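Local coordinates for protein argininosuccinate lyase (Chelativorans sp., PDB 6RXA) that is an engineered variant of EDDS lyase, a C–N lyase of the aspartase/fumarase superfamily, and probably also cleaves argininosuccinate into fumarate and arginine, at residues 118-123 / 236-241; 270-275 / 343-348. The protein carries 2 engineered substitutions. One frame throughout, in Å; residues are numbered along the deposited sequence.

Contact 1: residues 118-123 / 236-241; sequences AGKRMF and DHVAEH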
ATOM      1  N   ALA A 118      22.622   1.204  14.378  1.00 14.35           N
ATOM      2  CA  ALA A 118      22.815   2.338  15.280  1.00 13.81           C
ATOM      3  C   ALA A 118      22.883   3.659  14.526  1.00 14.34           C
ATOM      4  O   ALA A 118      22.290   4.657  14.962  1.00 14.78           O
ATOM      5  CB  ALA A 118      24.084   2.146  16.116  1.00 13.57           C
ATOM      6  N   GLY A 119      23.625   3.710  13.415  1.00 14.68           N
ATOM      7  CA  GLY A 119      23.722   4.955  12.671  1.00 14.31           C
ATOM      8  C   GLY A 119      22.383   5.397  12.111  1.00 14.19           C
ATOM      9  O   GLY A 119      22.052   6.586  12.128  1.00 14.69           O
ATOM     10  N   LYS A 120      21.603   4.449  11.593  1.00 14.51           N
ATOM     11  CA  LYS A 120      20.261   4.769  11.104  0.55 14.95           C
ATOM     12  C   LYS A 120      19.393   5.314  12.228  1.00 14.47           C
ATOM     13  O   LYS A 120      18.647   6.282  12.039  1.00 14.66           O
ATOM     14  CB  LYS A 120      19.593   3.532  10.496  0.55 16.42           C
ATOM     15  CG  LYS A 120      18.137   3.738   9.964  0.55 16.83           C
ATOM     16  CD  LYS A 120      18.134   4.473   8.610  0.55 18.33           C
ATOM     17  CE  LYS A 120      16.747   4.887   8.121  0.55 17.61           C
ATOM     18  NZ  LYS A 120      15.927   3.717   7.716  0.55 14.75           N
ATOM     19  N   ARG A 121      19.498   4.719  13.421  1.00 13.51           N
ATOM     20  CA  ARG A 121      18.741   5.212  14.566  1.00 12.81           C
ATOM     21  C   ARG A 121      19.156   6.635  14.940  1.00 12.90           C
ATOM     22  O   ARG A 121      18.305   7.466  15.277  1.00 13.67           O
ATOM     23  CB  ARG A 121      18.915   4.276  15.765  1.00 13.10           C
ATOM     24  CG  ARG A 121      18.125   2.972  15.702  1.00 13.55           C
ATOM     25  CD  ARG A 121      18.602   2.029  16.814  1.00 13.40           C
ATOM     26  NE  ARG A 121      17.791   0.815  16.863  1.00 13.14           N
ATOM     27  CZ  ARG A 121      16.621   0.725  17.490  1.00 13.65           C
ATOM     28  NH1 ARG A 121      16.129   1.767  18.138  1.00 14.07           N
ATOM     29  NH2 ARG A 121      15.957  -0.418  17.462  1.00 14.49           N
ATOM     30  N   MET A 122      20.460   6.939  14.904  1.00 13.13           N
ATOM     31  CA  MET A 122      20.884   8.294  15.241  1.00 13.57           C
ATOM     32  C   MET A 122      20.375   9.302  14.217  1.00 13.47           C
ATOM     33  O   MET A 122      19.961  10.413  14.576  1.00 13.30           O
ATOM     34  CB  MET A 122      22.405   8.347  15.331  1.00 14.64           C
ATOM     35  CG  MET A 122      22.972   7.557  16.489  1.00 15.10           C
ATOM     36  SD  MET A 122      24.778   7.652  16.573  1.00 16.78           S
ATOM     37  CE  MET A 122      25.014   9.274  17.260  1.00 17.81           C
ATOM     38  N   PHE A 123      20.401   8.931  12.939  1.00 13.64           N
ATOM     39  CA  PHE A 123      19.829   9.775  11.900  1.00 13.90           C
ATOM     40  C   PHE A 123      18.335   9.979  12.123  1.00 12.89           C
ATOM     41  O   PHE A 123      17.859  11.118  12.143  1.00 13.75           O
ATOM     42  CB  PHE A 123      20.086   9.151  10.525  1.00 14.59           C
ATOM     43  CG  PHE A 123      19.275   9.764   9.427  1.00 16.02           C
ATOM     44  CD1 PHE A 123      19.506  11.067   9.031  1.00 16.40           C
ATOM     45  CD2 PHE A 123      18.277   9.039   8.805  1.00 16.85           C
ATOM     46  CE1 PHE A 123      18.735  11.641   8.037  1.00 17.00           C
ATOM     47  CE2 PHE A 123      17.512   9.612   7.795  1.00 17.37           C
ATOM     48  CZ  PHE A 123      17.750  10.905   7.419  1.00 16.59           C
ATOM     49  N   ASP A 236      11.197  -2.469  13.502  1.00 12.02           N
ATOM     50  CA  ASP A 236       9.813  -2.026  13.626  1.00 11.61           C
ATOM     51  C   ASP A 236       9.739  -0.519  13.837  1.00 11.85           C
ATOM     52  O   ASP A 236       8.741   0.103  13.467  1.00 13.03           O
ATOM     53  CB  ASP A 236       9.113  -2.732  14.785  1.00 11.96           C
ATOM     54  CG  ASP A 236       8.789  -4.186  14.508  1.00 13.90           C
ATOM     55  OD1 ASP A 236       9.147  -4.713  13.432  1.00 14.50           O
ATOM     56  OD2 ASP A 236       8.117  -4.779  15.392  1.00 15.36           O
ATOM     57  N   HIS A 237      10.772   0.067  14.466  1.00 12.45           N
ATOM     58  CA  HIS A 237      10.842   1.514  14.657  1.00 12.12           C
ATOM     59  C   HIS A 237      10.903   2.258  13.331  1.00 11.68           C
ATOM     60  O   HIS A 237      10.423   3.397  13.240  1.00 13.23           O
ATOM     61  CB  HIS A 237      12.056   1.864  15.524  1.00 12.80           C
ATOM     62  CG  HIS A 237      13.363   1.376  14.972  1.00 14.71           C
ATOM     63  ND1 HIS A 237      13.676   0.036  14.894  1.00 15.50           N
ATOM     64  CD2 HIS A 237      14.438   2.043  14.486  1.00 15.66           C
ATOM     65  CE1 HIS A 237      14.881  -0.103  14.371  1.00 16.01           C
ATOM     66  NE2 HIS A 237      15.373   1.101  14.128  1.00 15.71           N
ATOM     67  N   VAL A 238      11.493   1.648  12.301  1.00 11.96           N
ATOM     68  CA  VAL A 238      11.538   2.276  10.983  1.00 11.76           C
ATOM     69  C   VAL A 238      10.148   2.280  10.356  1.00 11.69           C
ATOM     70  O   VAL A 238       9.681   3.298   9.824  1.00 12.85           O
ATOM     71  CB  VAL A 238      12.583   1.568  10.098  1.00 12.30           C
ATOM     72  CG1 VAL A 238      12.707   2.230   8.750  1.00 12.38           C
ATOM     73  CG2 VAL A 238      13.940   1.539  10.810  1.00 12.27           C
ATOM     74  N   ALA A 239       9.463   1.134  10.418  1.00 11.95           N
ATOM     75  CA  ALA A 239       8.078   1.065   9.972  1.00 11.31           C
ATOM     76  C   ALA A 239       7.204   2.045  10.743  1.00 10.98           C
ATOM     77  O   ALA A 239       6.359   2.731  10.150  1.00 12.68           O
ATOM     78  CB  ALA A 239       7.551  -0.361  10.138  1.00 12.13           C
ATOM     79  N   GLU A 240       7.405   2.139  12.064  1.00 11.68           N
ATOM     80  CA  GLU A 240       6.577   3.019  12.878  1.00 10.90           C
ATOM     81  C   GLU A 240       6.824   4.487  12.547  1.00 11.19           C
ATOM     82  O   GLU A 240       5.877   5.280  12.502  1.00 11.98           O
ATOM     83  CB  GLU A 240       6.792   2.743  14.363  1.00 11.04           C
ATOM     84  CG  GLU A 240       5.876   3.528  15.266  1.00 12.67           C
ATOM     85  CD  GLU A 240       6.129   3.283  16.739  1.00 15.21           C
ATOM     86  OE1 GLU A 240       6.890   2.373  17.092  1.00 15.70           O
ATOM     87  OE2 GLU A 240       5.554   4.014  17.557  1.00 17.50           O
ATOM     88  N   HIS A 241       8.075   4.864  12.300  1.00 11.69           N
ATOM     89  CA  HIS A 241       8.376   6.233  11.876  1.00 10.79           C
ATOM     90  C   HIS A 241       7.672   6.558  10.559  1.00 10.62           C
ATOM     91  O   HIS A 241       7.036   7.615  10.420  1.00 12.05           O
ATOM     92  CB  HIS A 241       9.897   6.369  11.784  1.00 11.16           C
ATOM     93  CG  HIS A 241      10.384   7.776  11.717  1.00 12.59           C
ATOM     94  ND1 HIS A 241      11.681   8.120  12.036  1.00 12.78           N
ATOM     95  CD2 HIS A 241       9.764   8.924  11.354  1.00 12.73           C
ATOM     96  CE1 HIS A 241      11.835   9.423  11.878  1.00 13.02           C
ATOM     97  NE2 HIS A 241      10.689   9.934  11.462  1.00 12.97           N
TER

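Contact 2: residues 270-275 / 343-348; sequences AELDAS and TGVVRT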
ATOM      1  N   ALA A 270     -12.478  31.898   2.074  1.00 16.01           N
ATOM      2  CA  ALA A 270     -11.136  32.226   2.504  1.00 16.33           C
ATOM      3  C   ALA A 270     -10.294  32.444   1.258  1.00 16.55           C
ATOM      4  O   ALA A 270     -10.633  31.988   0.163  1.00 16.22           O
ATOM      5  CB  ALA A 270     -10.493  31.138   3.369  1.00 16.49           C
ATOM      6  N   GLU A 271      -9.191  33.156   1.443  1.00 16.44           N
ATOM      7  CA  GLU A 271      -8.240  33.401   0.368  1.00 15.73           C
ATOM      8  C   GLU A 271      -6.834  33.151   0.887  1.00 15.06           C
ATOM      9  O   GLU A 271      -6.483  33.616   1.978  1.00 15.86           O
ATOM     10  CB  GLU A 271      -8.364  34.839  -0.140  1.00 18.89           C
ATOM     11  CG  GLU A 271      -7.569  35.092  -1.415  1.00 25.75           C
ATOM     12  CD  GLU A 271      -7.833  36.458  -2.048  1.00 30.96           C
ATOM     13  OE1 GLU A 271      -7.039  36.849  -2.924  1.00 30.28           O
ATOM     14  OE2 GLU A 271      -8.826  37.131  -1.688  1.00 30.70           O
ATOM     15  N   LEU A 272      -6.037  32.422   0.115  1.00 13.97           N
ATOM     16  CA  LEU A 272      -4.640  32.257   0.462  1.00 14.32           C
ATOM     17  C   LEU A 272      -3.918  33.590   0.361  1.00 14.87           C
ATOM     18  O   LEU A 272      -4.200  34.412  -0.515  1.00 14.60           O
ATOM     19  CB  LEU A 272      -3.982  31.301  -0.520  1.00 14.02           C
ATOM     20  CG  LEU A 272      -4.401  29.843  -0.411  1.00 15.37           C
ATOM     21  CD1 LEU A 272      -3.823  29.037  -1.578  1.00 15.73           C
ATOM     22  CD2 LEU A 272      -3.956  29.224   0.916  1.00 16.91           C
ATOM     23  N   ASP A 273      -2.956  33.798   1.251  1.00 15.54           N
ATOM     24  CA  ASP A 273      -2.022  34.896   1.042  1.00 15.86           C
ATOM     25  C   ASP A 273      -1.344  34.725  -0.316  1.00 15.76           C
ATOM     26  O   ASP A 273      -1.022  33.609  -0.732  1.00 14.38           O
ATOM     27  CB  ASP A 273      -0.961  34.920   2.137  1.00 16.72           C
ATOM     28  CG  ASP A 273      -0.192  36.217   2.157  1.00 18.48           C
ATOM     29  OD1 ASP A 273      -0.726  37.200   2.724  1.00 20.03           O
ATOM     30  OD2 ASP A 273       0.911  36.264   1.573  1.00 18.40           O
ATOM     31  N   ALA A 274      -1.120  35.850  -1.000  1.00 16.53           N
ATOM     32  CA  ALA A 274      -0.453  35.824  -2.295  1.00 17.15           C
ATOM     33  C   ALA A 274       0.850  35.037  -2.264  1.00 16.25           C
ATOM     34  O   ALA A 274       1.206  34.384  -3.251  1.00 16.51           O
ATOM     35  CB  ALA A 274      -0.133  37.257  -2.741  1.00 19.88           C
ATOM     36  N   SER A 275       1.569  35.082  -1.140  1.00 15.22           N
ATOM     37  CA  SER A 275       2.858  34.414  -1.025  1.00 15.73           C
ATOM     38  C   SER A 275       2.744  32.901  -0.951  1.00 15.01           C
ATOM     39  O   SER A 275       3.773  32.217  -0.973  1.00 15.73           O
ATOM     40  CB  SER A 275       3.609  34.939   0.204  1.00 16.98           C
ATOM     41  OG  SER A 275       2.980  34.575   1.424  1.00 17.71           O
ATOM     42  N   THR A 343       2.064  25.522   7.947  1.00 13.34           N
ATOM     43  CA  THR A 343       2.213  26.470   9.051  1.00 13.51           C
ATOM     44  C   THR A 343       2.030  27.893   8.544  1.00 13.46           C
ATOM     45  O   THR A 343       1.265  28.678   9.119  1.00 13.85           O
ATOM     46  CB  THR A 343       3.598  26.298   9.692  1.00 14.18           C
ATOM     47  OG1 THR A 343       3.728  24.967  10.222  1.00 13.99           O
ATOM     48  CG2 THR A 343       3.846  27.313  10.825  1.00 15.28           C
ATOM     49  N   GLY A 344       2.697  28.230   7.433  1.00 13.31           N
ATOM     50  CA  GLY A 344       2.565  29.564   6.869  1.00 13.59           C
ATOM     51  C   GLY A 344       1.201  29.821   6.249  1.00 13.42           C
ATOM     52  O   GLY A 344       0.661  30.922   6.360  1.00 13.97           O
ATOM     53  N   VAL A 345       0.628  28.809   5.588  1.00 13.27           N
ATOM     54  CA  VAL A 345      -0.729  28.937   5.054  1.00 13.35           C
ATOM     55  C   VAL A 345      -1.702  29.327   6.160  1.00 13.90           C
ATOM     56  O   VAL A 345      -2.541  30.225   5.996  1.00 14.25           O
ATOM     57  CB  VAL A 345      -1.164  27.631   4.364  1.00 13.42           C
ATOM     58  CG1 VAL A 345      -2.683  27.627   4.173  1.00 13.81           C
ATOM     59  CG2 VAL A 345      -0.469  27.473   3.038  1.00 13.52           C
ATOM     60  N   VAL A 346      -1.643  28.609   7.285  1.00 13.62           N
ATOM     61  CA  VAL A 346      -2.574  28.862   8.380  1.00 13.69           C
ATOM     62  C   VAL A 346      -2.327  30.239   8.975  1.00 14.21           C
ATOM     63  O   VAL A 346      -3.256  31.038   9.159  1.00 13.98           O
ATOM     64  CB  VAL A 346      -2.478  27.746   9.443  1.00 14.12           C
ATOM     65  CG1 VAL A 346      -3.183  28.174  10.722  1.00 14.87           C
ATOM     66  CG2 VAL A 346      -3.033  26.431   8.899  1.00 14.13           C
ATOM     67  N   ARG A 347      -1.064  30.564   9.247  1.00 14.19           N
ATOM     68  CA  ARG A 347      -0.756  31.858   9.838  1.00 14.40           C
ATOM     69  C   ARG A 347      -1.301  32.999   8.989  1.00 14.41           C
ATOM     70  O   ARG A 347      -1.855  33.977   9.519  1.00 14.69           O
ATOM     71  CB  ARG A 347       0.755  31.991  10.012  1.00 15.14           C
ATOM     72  CG  ARG A 347       1.167  33.365  10.532  1.00 16.44           C
ATOM     73  CD  ARG A 347       2.679  33.475  10.704  1.00 17.44           C
ATOM     74  NE  ARG A 347       3.398  33.414   9.434  1.00 17.80           N
ATOM     75  CZ  ARG A 347       4.107  32.371   9.013  1.00 18.67           C
ATOM     76  NH1 ARG A 347       4.214  31.265   9.741  1.00 18.43           N
ATOM     77  NH2 ARG A 347       4.722  32.443   7.842  1.00 20.12           N
ATOM     78  N   THR A 348      -1.151  32.894   7.670  1.00 14.39           N
ATOM     79  CA  THR A 348      -1.437  34.015   6.790  1.00 14.19           C
ATOM     80  C   THR A 348      -2.789  33.929   6.095  1.00 15.02           C
ATOM     81  O   THR A 348      -3.097  34.810   5.284  1.00 16.34           O
ATOM     82  CB  THR A 348      -0.336  34.164   5.728  1.00 14.52           C
ATOM     83  OG1 THR A 348      -0.279  33.013   4.879  1.00 13.85           O
ATOM     84  CG2 THR A 348       1.012  34.345   6.388  1.00 14.43           C
TER
HETATM   85  O   HOH W   1      -2.337  31.810   3.400  1.00 14.86           O

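Contact 1: residues 118-123 / 236-241
Arg121 lays its guanidinium flat on the imidazole of His237, with planes 20° apart and centres 3.7 Å from each other. The overlap is offset: His237 NE2 sits over the middle of the guanidinium, whereas Arg121 NH2 lies over the face of the ring, shifted toward its rim, 3.3 Å from His237 CE1. Extended from CG to NE, the arginine chain carries its tip across to the histidine. On helix 236-262, a His237 chi1 of 57° turns the ring toward Arg121, and Val238 CG2 lies over its other face, near the rim. The guanidinium is also fixed in rotation, since NE is bound to Asn117 OD1 and NH1 to the carbonyls of Arg192 and Ile193. The contact joins helices 112-147 and 236-262 inside the long helical bundle of this superfamily; one turn on, Glu240 forms salt bridges with Arg192 and with Arg185 of a second subunit. A leucine in place of Arg121 would probably leave those two carbonyls without their NH1 donor and the His237 face without its flat partner. More marginally, Lys120 NZ, in one of two conformers, lies 3.7 Å from Val238 CG1.

Contact 2: residues 270-275 / 343-348
Val345 and Thr348, three residues apart on helix 329-348, are the side chains that meet Leu272 and Asp273 of segment 270-275. Before them, Gly344 contributes its carbonyl oxygen, which is gripped by two donors from opposite faces of its plane, the backbone N and the hydroxyl of Thr348. Thr348 OG1 lies 2.7 Å from Gly344 O, with a C=O...donor angle of 142°. Val345 follows with a purely apolar touch, its CG1 lying 3.8 Å from Leu272 CD2. Leu292 packs on both side chains, and Ile259 and Phe276 also touch the valine. The side chain of Leu272 is about 7 Å from that of Asn288, a fumarate-binding residue, so this end of the contact lies near the substrate site. The contact lies beside a small antiparallel sheet, strand 270-271 with 350-351, in which Glu271 is bonded to the backbone of His350; the strand thus leads into the turn and the helix into the partner strand. The carbonyl oxygen of Val345 receives a hydrogen bond from a bridging water, Val345 O to water O 3.0 Å, and that water accepts one from Asp273 N, also at 3.0 Å. At Thr348, chi1 of 63° places OG1 where it can donate to Gly344 O and accept from the same water at 2.8 Å. Asp273 CB packs 3.4 Å from Thr348 OG1, the two side chains crossing at about a right angle. The aspartate carboxylate is turned to other work: OD2 accepts from Ser275 N in an Asx turn (N-H...O 162°) and from Ser275 OG at 2.7 Å, while OD1 is bound to His350 NE2.

How the contacts relate
From the N terminus, helix 112-147 supplies the first half of contact 1, and the chain then runs through 112 intervening residues, including strands 153-158 and 161-167 and helix 168-193, before 236-241 closes that loop. Helix 236-262 continues from there to strand 270-271, where contact 2 opens; 67 residues later it closes on segment 343-348 of helix 329-348. The two loops are therefore in series, neither nested nor crossed. Their centres are 34 Å apart, on opposite sides of the chain's centre. Helices 112-147 and 236-262 reach both regions: Tyr138 and Ala141 touch Thr343, and Ile259 touches Val345. Contact 1 joins two bundle helices; contact 2 ties a turn to a helix.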